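Lipid II:glycine glycyltransferase (Staphylococcus aureus, PDB 6SNR) probably catalyses transfer of the first glycine of the pentaglycine cross-bridge from glycyl-tRNA to the lysine side chain of lipid II during peptidoglycan synthesis. Local coordinates at residues M146-L159 with M341-G355. Residues are numbered along the deposited sequence; the frame is centred on the assembly and turned at random.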
ATOM      1  N   MET A 146       4.283  -4.822 -13.259  1.00 16.85           N
ATOM      2  CA  MET A 146       4.079  -3.390 -13.252  1.00 16.90           C
ATOM      3  C   MET A 146       3.280  -3.018 -12.020  1.00 16.50           C
ATOM      4  O   MET A 146       2.289  -3.682 -11.711  1.00 16.22           O
ATOM      5  CB  MET A 146       3.326  -2.948 -14.542  1.00 17.19           C
ATOM      6  CG  MET A 146       4.028  -3.353 -15.800  1.00 18.55           C
ATOM      7  SD  MET A 146       2.946  -3.048 -17.256  1.00 20.93           S
ATOM      8  CE  MET A 146       3.973  -3.835 -18.466  1.00 23.61           C
ATOM      9  N   THR A 147       3.687  -1.924 -11.389  1.00 15.62           N
ATOM     10  CA  THR A 147       2.982  -1.323 -10.272  1.00 17.08           C
ATOM     11  C   THR A 147       2.804   0.168 -10.472  1.00 17.53           C
ATOM     12  O   THR A 147       3.407   0.749 -11.378  1.00 17.96           O
ATOM     13  CB  THR A 147       3.666  -1.577  -8.916  1.00 18.62           C
ATOM     14  OG1 THR A 147       4.971  -1.000  -8.899  1.00 19.39           O
ATOM     15  CG2 THR A 147       3.683  -3.065  -8.612  1.00 18.39           C
ATOM     16  N   MET A 148       1.995   0.773  -9.626  1.00 17.17           N
ATOM     17  CA  MET A 148       1.750   2.200  -9.678  1.00 17.46           C
ATOM     18  C   MET A 148       2.214   2.871  -8.412  1.00 17.49           C
ATOM     19  O   MET A 148       1.741   2.544  -7.301  1.00 17.46           O
ATOM     20  CB  MET A 148       0.259   2.478  -9.907  1.00 17.84           C
ATOM     21  CG  MET A 148      -0.256   1.852 -11.186  1.00 19.72           C
ATOM     22  SD  MET A 148       0.215   2.759 -12.676  1.00 20.33           S
ATOM     23  CE  MET A 148      -1.075   4.011 -12.691  1.00 22.82           C
ATOM     24  N   ILE A 149       3.149   3.804  -8.570  1.00 16.45           N
ATOM     25  CA  ILE A 149       3.822   4.339  -7.450  1.00 18.23           C
ATOM     26  C   ILE A 149       3.723   5.870  -7.360  1.00 18.43           C
ATOM     27  O   ILE A 149       4.014   6.551  -8.325  1.00 17.63           O
ATOM     28  CB  ILE A 149       5.315   3.965  -7.518  1.00 19.42           C
ATOM     29  CG1 ILE A 149       5.502   2.432  -7.544  1.00 20.12           C
ATOM     30  CG2 ILE A 149       6.049   4.500  -6.307  1.00 19.85           C
ATOM     31  CD1 ILE A 149       6.969   1.978  -7.454  1.00 22.56           C
ATOM     32  N   THR A 150       3.409   6.352  -6.173  1.00 16.66           N
ATOM     33  CA  THR A 150       3.367   7.800  -5.871  1.00 18.39           C
ATOM     34  C   THR A 150       4.624   8.249  -5.137  1.00 18.69           C
ATOM     35  O   THR A 150       4.931   7.757  -4.073  1.00 18.48           O
ATOM     36  CB  THR A 150       2.141   8.161  -5.000  1.00 18.69           C
ATOM     37  OG1 THR A 150       0.929   7.695  -5.622  1.00 19.88           O
ATOM     38  CG2 THR A 150       2.086   9.685  -4.737  1.00 20.23           C
ATOM     39  N   PRO A 151       5.360   9.237  -5.694  1.00 20.24           N
ATOM     40  CA  PRO A 151       6.439   9.862  -4.937  1.00 21.16           C
ATOM     41  C   PRO A 151       5.831  10.668  -3.794  1.00 22.34           C
ATOM     42  O   PRO A 151       4.901  11.521  -4.023  1.00 22.42           O
ATOM     43  CB  PRO A 151       7.123  10.787  -5.955  1.00 22.46           C
ATOM     44  CG  PRO A 151       6.609  10.392  -7.272  1.00 22.01           C
ATOM     45  CD  PRO A 151       5.249   9.784  -7.055  1.00 21.04           C
ATOM     46  N   ILE A 152       6.305  10.407  -2.577  1.00 20.76           N
ATOM     47  CA  ILE A 152       5.762  11.065  -1.379  1.00 20.91           C
ATOM     48  C   ILE A 152       6.773  11.892  -0.559  1.00 20.62           C
ATOM     49  O   ILE A 152       6.480  12.303   0.573  1.00 20.83           O
ATOM     50  CB  ILE A 152       5.027  10.078  -0.451  1.00 19.89           C
ATOM     51  CG1 ILE A 152       5.895   8.843  -0.123  1.00 18.29           C
ATOM     52  CG2 ILE A 152       3.740   9.611  -1.116  1.00 20.29           C
ATOM     53  CD1 ILE A 152       5.434   8.148   1.134  1.00 16.21           C
ATOM     54  N   ASP A 153       7.949  12.107  -1.125  1.00 22.58           N
ATOM     55  CA  ASP A 153       8.957  12.951  -0.485  1.00 22.34           C
ATOM     56  C   ASP A 153       8.690  14.392  -0.895  1.00 24.74           C
ATOM     57  O   ASP A 153       9.491  15.067  -1.562  1.00 25.44           O
ATOM     58  CB  ASP A 153      10.387  12.519  -0.848  1.00 24.70           C
ATOM     59  CG  ASP A 153      10.663  12.517  -2.322  1.00 29.20           C
ATOM     60  OD1 ASP A 153       9.760  12.283  -3.172  1.00 27.34           O
ATOM     61  OD2 ASP A 153      11.856  12.730  -2.648  1.00 35.75           O
ATOM     62  N   LYS A 154       7.512  14.824  -0.474  1.00 25.18           N
ATOM     63  CA  LYS A 154       6.906  16.101  -0.882  1.00 24.79           C
ATOM     64  C   LYS A 154       6.172  16.679   0.290  1.00 25.46           C
ATOM     65  O   LYS A 154       5.728  15.955   1.168  1.00 25.48           O
ATOM     66  CB  LYS A 154       5.893  15.821  -2.003  1.00 28.26           C
ATOM     67  CG  LYS A 154       6.553  15.509  -3.305  1.00 33.42           C
ATOM     68  CD  LYS A 154       5.548  15.268  -4.396  1.00 30.77           C
ATOM     69  CE  LYS A 154       6.269  15.163  -5.696  1.00 32.97           C
ATOM     70  NZ  LYS A 154       5.358  14.743  -6.767  1.00 32.68           N
ATOM     71  N   ASN A 155       6.006  18.009   0.303  1.00 24.51           N
ATOM     72  CA  ASN A 155       5.120  18.619   1.286  1.00 24.78           C
ATOM     73  C   ASN A 155       3.649  18.355   0.964  1.00 22.37           C
ATOM     74  O   ASN A 155       3.318  17.840  -0.112  1.00 24.02           O
ATOM     75  CB  ASN A 155       5.427  20.121   1.534  1.00 26.99           C
ATOM     76  CG  ASN A 155       5.086  21.022   0.356  1.00 29.96           C
ATOM     77  OD1 ASN A 155       4.113  20.818  -0.356  1.00 32.50           O
ATOM     78  ND2 ASN A 155       5.921  22.059   0.148  1.00 33.58           N
ATOM     79  N   ASP A 156       2.781  18.657   1.917  1.00 25.59           N
ATOM     80  CA  ASP A 156       1.336  18.393   1.742  1.00 25.86           C
ATOM     81  C   ASP A 156       0.785  18.998   0.461  1.00 25.89           C
ATOM     82  O   ASP A 156       0.027  18.356  -0.274  1.00 24.61           O
ATOM     83  CB  ASP A 156       0.528  18.882   2.936  1.00 26.07           C
ATOM     84  CG  ASP A 156       0.771  18.099   4.190  1.00 27.84           C
ATOM     85  OD1 ASP A 156       1.537  17.098   4.173  1.00 29.52           O
ATOM     86  OD2 ASP A 156       0.211  18.493   5.239  1.00 27.68           O
ATOM     87  N   ASP A 157       1.119  20.267   0.188  1.00 24.23           N
ATOM     88  CA  ASP A 157       0.607  20.911  -1.028  1.00 25.53           C
ATOM     89  C   ASP A 157       1.168  20.297  -2.289  1.00 23.82           C
ATOM     90  O   ASP A 157       0.442  20.038  -3.206  1.00 24.07           O
ATOM     91  CB  ASP A 157       0.919  22.440  -1.014  1.00 26.87           C
ATOM     92  CG  ASP A 157       0.040  23.228  -1.981  1.00 30.87           C
ATOM     93  OD1 ASP A 157      -1.197  23.276  -1.736  1.00 38.62           O
ATOM     94  OD2 ASP A 157       0.555  23.788  -2.986  1.00 34.11           O
ATOM     95  N   GLU A 158       2.473  20.022  -2.347  1.00 23.86           N
ATOM     96  CA  GLU A 158       3.071  19.394  -3.521  1.00 25.60           C
ATOM     97  C   GLU A 158       2.478  17.992  -3.777  1.00 21.34           C
ATOM     98  O   GLU A 158       2.288  17.586  -4.908  1.00 23.57           O
ATOM     99  CB  GLU A 158       4.575  19.213  -3.327  1.00 28.25           C
ATOM    100  CG  GLU A 158       5.450  20.460  -3.244  1.00 33.98           C
ATOM    101  CD  GLU A 158       6.917  20.077  -2.944  1.00 39.11           C
ATOM    102  OE1 GLU A 158       7.764  20.226  -3.866  1.00 46.16           O
ATOM    103  OE2 GLU A 158       7.236  19.572  -1.821  1.00 37.34           O
ATOM    104  N   LEU A 159       2.223  17.285  -2.691  1.00 23.07           N
ATOM    105  CA  LEU A 159       1.672  15.920  -2.784  1.00 22.67           C
ATOM    106  C   LEU A 159       0.264  15.956  -3.392  1.00 21.31           C
ATOM    107  O   LEU A 159      -0.021  15.285  -4.388  1.00 22.64           O
ATOM    108  CB  LEU A 159       1.666  15.258  -1.418  1.00 21.95           C
ATOM    109  CG  LEU A 159       1.095  13.838  -1.333  1.00 21.65           C
ATOM    110  CD1 LEU A 159       1.824  12.871  -2.277  1.00 22.57           C
ATOM    111  CD2 LEU A 159       1.137  13.363   0.119  1.00 21.62           C
ATOM    112  N   MET A 341      -0.599   8.448   2.941  1.00 17.65           N
ATOM    113  CA  MET A 341       0.590   8.923   2.253  1.00 17.86           C
ATOM    114  C   MET A 341       1.374   9.832   3.162  1.00 18.71           C
ATOM    115  O   MET A 341       2.595   9.730   3.255  1.00 19.31           O
ATOM    116  CB  MET A 341       0.244   9.624   0.971  1.00 17.98           C
ATOM    117  CG  MET A 341      -0.255   8.717  -0.138  1.00 17.90           C
ATOM    118  SD  MET A 341      -0.770   9.754  -1.542  1.00 19.73           S
ATOM    119  CE  MET A 341      -1.381   8.519  -2.687  1.00 19.45           C
ATOM    120  N   LYS A 342       0.685  10.750   3.848  1.00 19.23           N
ATOM    121  CA  LYS A 342       1.373  11.648   4.770  1.00 20.13           C
ATOM    122  C   LYS A 342       2.029  10.888   5.932  1.00 20.10           C
ATOM    123  O   LYS A 342       3.177  11.197   6.260  1.00 20.64           O
ATOM    124  CB  LYS A 342       0.425  12.764   5.272  1.00 20.68           C
ATOM    125  CG  LYS A 342       0.054  13.754   4.167  1.00 23.02           C
ATOM    126  CD  LYS A 342      -0.836  14.874   4.734  1.00 26.45           C
ATOM    127  CE  LYS A 342      -1.984  14.321   5.576  1.00 29.34           C
ATOM    128  NZ  LYS A 342      -2.925  15.374   6.079  1.00 29.52           N
ATOM    129  N   TYR A 343       1.336   9.894   6.506  1.00 18.81           N
ATOM    130  CA  TYR A 343       1.862   9.068   7.579  1.00 20.13           C
ATOM    131  C   TYR A 343       3.105   8.335   7.081  1.00 19.82           C
ATOM    132  O   TYR A 343       4.117   8.259   7.783  1.00 19.87           O
ATOM    133  CB  TYR A 343       0.835   8.013   8.054  1.00 18.63           C
ATOM    134  CG  TYR A 343       1.387   7.100   9.118  1.00 20.71           C
ATOM    135  CD1 TYR A 343       2.079   5.951   8.801  1.00 20.87           C
ATOM    136  CD2 TYR A 343       1.256   7.413  10.458  1.00 24.27           C
ATOM    137  CE1 TYR A 343       2.611   5.147   9.780  1.00 21.32           C
ATOM    138  CE2 TYR A 343       1.782   6.615  11.447  1.00 25.66           C
ATOM    139  CZ  TYR A 343       2.432   5.449  11.105  1.00 24.84           C
ATOM    140  OH  TYR A 343       2.976   4.629  12.069  1.00 28.28           O
ATOM    141  N   ALA A 344       3.016   7.807   5.884  1.00 20.43           N
ATOM    142  CA  ALA A 344       4.120   7.035   5.318  1.00 19.92           C
ATOM    143  C   ALA A 344       5.351   7.948   5.170  1.00 20.50           C
ATOM    144  O   ALA A 344       6.475   7.572   5.544  1.00 22.79           O
ATOM    145  CB  ALA A 344       3.730   6.418   3.969  1.00 20.65           C
ATOM    146  N   ARG A 345       5.159   9.150   4.613  1.00 19.84           N
ATOM    147  CA  ARG A 345       6.242  10.121   4.454  1.00 20.32           C
ATOM    148  C   ARG A 345       6.876  10.432   5.826  1.00 21.99           C
ATOM    149  O   ARG A 345       8.124  10.455   5.972  1.00 20.92           O
ATOM    150  CB  ARG A 345       5.693  11.431   3.841  1.00 21.43           C
ATOM    151  CG  ARG A 345       6.729  12.556   3.740  1.00 22.34           C
ATOM    152  CD  ARG A 345       6.092  13.916   3.387  1.00 21.73           C
ATOM    153  NE  ARG A 345       5.242  14.358   4.498  1.00 22.84           N
ATOM    154  CZ  ARG A 345       4.127  15.083   4.370  1.00 23.20           C
ATOM    155  NH1 ARG A 345       3.709  15.513   3.184  1.00 24.45           N
ATOM    156  NH2 ARG A 345       3.407  15.348   5.455  1.00 25.28           N
ATOM    157  N   GLU A 346       6.040  10.644   6.830  1.00 22.88           N
ATOM    158  CA  GLU A 346       6.543  10.988   8.170  1.00 24.32           C
ATOM    159  C   GLU A 346       7.328   9.834   8.816  1.00 26.49           C
ATOM    160  O   GLU A 346       8.203  10.075   9.661  1.00 27.15           O
ATOM    161  CB  GLU A 346       5.380  11.485   9.059  1.00 27.05           C
ATOM    162  CG  GLU A 346       4.838  12.855   8.622  1.00 28.48           C
ATOM    163  CD  GLU A 346       5.932  13.883   8.404  1.00 29.83           C
ATOM    164  OE1 GLU A 346       6.621  14.216   9.394  1.00 32.09           O
ATOM    165  OE2 GLU A 346       6.128  14.331   7.248  1.00 30.32           O
ATOM    166  N   HIS A 347       7.012   8.587   8.425  1.00 24.47           N
ATOM    167  CA  HIS A 347       7.717   7.394   8.909  1.00 25.79           C
ATOM    168  C   HIS A 347       9.058   7.182   8.195  1.00 24.96           C
ATOM    169  O   HIS A 347       9.865   6.358   8.651  1.00 30.52           O
ATOM    170  CB  HIS A 347       6.769   6.172   8.784  1.00 25.26           C
ATOM    171  CG  HIS A 347       7.202   4.936   9.525  1.00 27.64           C
ATOM    172  ND1 HIS A 347       7.251   4.856  10.902  1.00 28.62           N
ATOM    173  CD2 HIS A 347       7.579   3.715   9.065  1.00 30.10           C
ATOM    174  CE1 HIS A 347       7.634   3.640  11.260  1.00 28.34           C
ATOM    175  NE2 HIS A 347       7.833   2.929  10.163  1.00 28.82           N
ATOM    176  N   GLY A 348       9.323   7.901   7.106  1.00 26.03           N
ATOM    177  CA  GLY A 348      10.576   7.769   6.357  1.00 24.55           C
ATOM    178  C   GLY A 348      10.506   7.176   4.976  1.00 25.03           C
ATOM    179  O   GLY A 348      11.530   6.962   4.342  1.00 25.64           O
ATOM    180  N   ALA A 349       9.294   6.935   4.478  1.00 22.42           N
ATOM    181  CA  ALA A 349       9.120   6.425   3.144  1.00 20.25           C
ATOM    182  C   ALA A 349       9.141   7.532   2.098  1.00 21.21           C
ATOM    183  O   ALA A 349       8.627   8.649   2.310  1.00 23.37           O
ATOM    184  CB  ALA A 349       7.842   5.617   3.056  1.00 20.74           C
ATOM    185  N   THR A 350       9.685   7.248   0.950  1.00 19.46           N
ATOM    186  CA  THR A 350       9.698   8.206  -0.155  1.00 18.97           C
ATOM    187  C   THR A 350       8.881   7.775  -1.359  1.00 18.13           C
ATOM    188  O   THR A 350       8.691   8.585  -2.306  1.00 18.92           O
ATOM    189  CB  THR A 350      11.143   8.514  -0.614  1.00 21.53           C
ATOM    190  OG1 THR A 350      11.735   7.296  -1.072  1.00 23.71           O
ATOM    191  CG2 THR A 350      11.953   9.099   0.535  1.00 21.73           C
ATOM    192  N   THR A 351       8.388   6.521  -1.357  1.00 18.37           N
ATOM    193  CA  THR A 351       7.446   6.030  -2.349  1.00 18.18           C
ATOM    194  C   THR A 351       6.281   5.315  -1.675  1.00 18.87           C
ATOM    195  O   THR A 351       6.438   4.729  -0.625  1.00 17.83           O
ATOM    196  CB  THR A 351       8.082   5.092  -3.408  1.00 19.51           C
ATOM    197  OG1 THR A 351       8.800   4.049  -2.752  1.00 19.62           O
ATOM    198  CG2 THR A 351       9.034   5.862  -4.295  1.00 19.27           C
ATOM    199  N   TYR A 352       5.131   5.372  -2.315  1.00 19.37           N
ATOM    200  CA  TYR A 352       3.869   4.795  -1.844  1.00 18.07           C
ATOM    201  C   TYR A 352       3.313   3.971  -3.005  1.00 18.08           C
ATOM    202  O   TYR A 352       2.931   4.483  -4.066  1.00 17.20           O
ATOM    203  CB  TYR A 352       2.927   5.913  -1.428  1.00 16.96           C
ATOM    204  CG  TYR A 352       1.596   5.523  -0.863  1.00 15.43           C
ATOM    205  CD1 TYR A 352       0.478   5.299  -1.686  1.00 15.45           C
ATOM    206  CD2 TYR A 352       1.406   5.453   0.503  1.00 15.76           C
ATOM    207  CE1 TYR A 352      -0.753   4.972  -1.155  1.00 16.57           C
ATOM    208  CE2 TYR A 352       0.186   5.132   1.043  1.00 17.37           C
ATOM    209  CZ  TYR A 352      -0.899   4.908   0.220  1.00 16.85           C
ATOM    210  OH  TYR A 352      -2.115   4.592   0.751  1.00 19.03           O
ATOM    211  N   ASP A 353       3.382   2.642  -2.863  1.00 16.39           N
ATOM    212  CA  ASP A 353       3.135   1.698  -3.934  1.00 17.93           C
ATOM    213  C   ASP A 353       1.716   1.139  -3.830  1.00 17.51           C
ATOM    214  O   ASP A 353       1.347   0.433  -2.872  1.00 16.44           O
ATOM    215  CB  ASP A 353       4.216   0.591  -3.816  1.00 17.84           C
ATOM    216  CG  ASP A 353       4.230  -0.366  -4.960  1.00 22.52           C
ATOM    217  OD1 ASP A 353       3.259  -0.466  -5.726  1.00 21.42           O
ATOM    218  OD2 ASP A 353       5.248  -1.086  -5.044  1.00 23.80           O
ATOM    219  N   PHE A 354       0.889   1.427  -4.844  1.00 17.00           N
ATOM    220  CA  PHE A 354      -0.468   0.904  -4.911  1.00 17.62           C
ATOM    221  C   PHE A 354      -0.585  -0.523  -5.430  1.00 16.43           C
ATOM    222  O   PHE A 354      -1.692  -1.044  -5.557  1.00 17.29           O
ATOM    223  CB  PHE A 354      -1.314   1.786  -5.831  1.00 17.65           C
ATOM    224  CG  PHE A 354      -1.795   3.057  -5.195  1.00 17.14           C
ATOM    225  CD1 PHE A 354      -1.026   4.198  -5.248  1.00 17.92           C
ATOM    226  CD2 PHE A 354      -3.084   3.147  -4.687  1.00 18.32           C
ATOM    227  CE1 PHE A 354      -1.482   5.388  -4.702  1.00 17.71           C
ATOM    228  CE2 PHE A 354      -3.558   4.362  -4.148  1.00 19.59           C
ATOM    229  CZ  PHE A 354      -2.758   5.460  -4.163  1.00 18.88           C
ATOM    230  N   GLY A 355       0.546  -1.131  -5.795  1.00 16.76           N
ATOM    231  CA  GLY A 355       0.589  -2.486  -6.298  1.00 17.18           C
ATOM    232  C   GLY A 355       0.260  -2.604  -7.783  1.00 16.67           C
ATOM    233  O   GLY A 355       0.336  -1.630  -8.522  1.00 17.46           O
TER
HETATM  234  O   HOH W   1      10.180   9.533  -4.326  1.00 34.95           O
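An antiparallel strand pair inside a seven-stranded mixed sheet of this FemABX-family transferase joins 146-151 to 351-355, and helix 332-347 and the start of helix 156-162 extend the contact beyond it. The two short strand axes run at 154°. Thr-150 and Tyr-352 form the hydrogen-bonded pair: Thr-150 N donates to Tyr-352 O at 2.9 Å, almost straight (175°), and Tyr-352 N returns a bond to Thr-150 O. Farther along, Phe-354 N reaches Met-148 O (2.8 Å) and Met-148 N reaches Gly-355 O. Asp-353 OD1 accepts from Gly-355 N, an Asx turn, and lies beside Thr-147 CB.

On the face carrying Thr-150 and Tyr-352, the Phe-354 ring presents its CE1 edge to Thr-150 OG1, whose hydrogen bond goes to Trp-377 O. Met-341, extended beyond CG, lays that atom over the centre of the Tyr-352 ring, 3.5 Å above its plane, and brings CE to Thr-150 OG1.

Where the strand ends, Ile-152 N bonds to Thr-350 O from above the carbonyl plane. The Ile-152 side chain then enters the helix-strand junction: with CG1 held between the backbone N and the carbonyl carbon (chi1 52°), it rests CG1 on Thr-350 C, CD1 meets Ala-344 CB at 3.7 Å, and CG2 meets Tyr-352 CB. Leu-159 CD2 adds packing on Met-341 CB. Water 1 bridges Asp-153 OD1 and Thr-350 O.

A capping box, Asn-155 with Glu-158, starts helix 156-162. Beside it Arg-345, its chain bent at chi3, carries its guanidinium to Lys-154 O, bonded by NH1 at 2.9 Å, while NE pairs with Glu-346 OE2, the second carboxylate of a salt-bridge network. In the end-on salt bridge to the first, Arg-345 NH1 and NH2 both grip the single oxygen Asp-156 OD1, each at 2.9 Å, with that oxygen lying in the guanidinium plane.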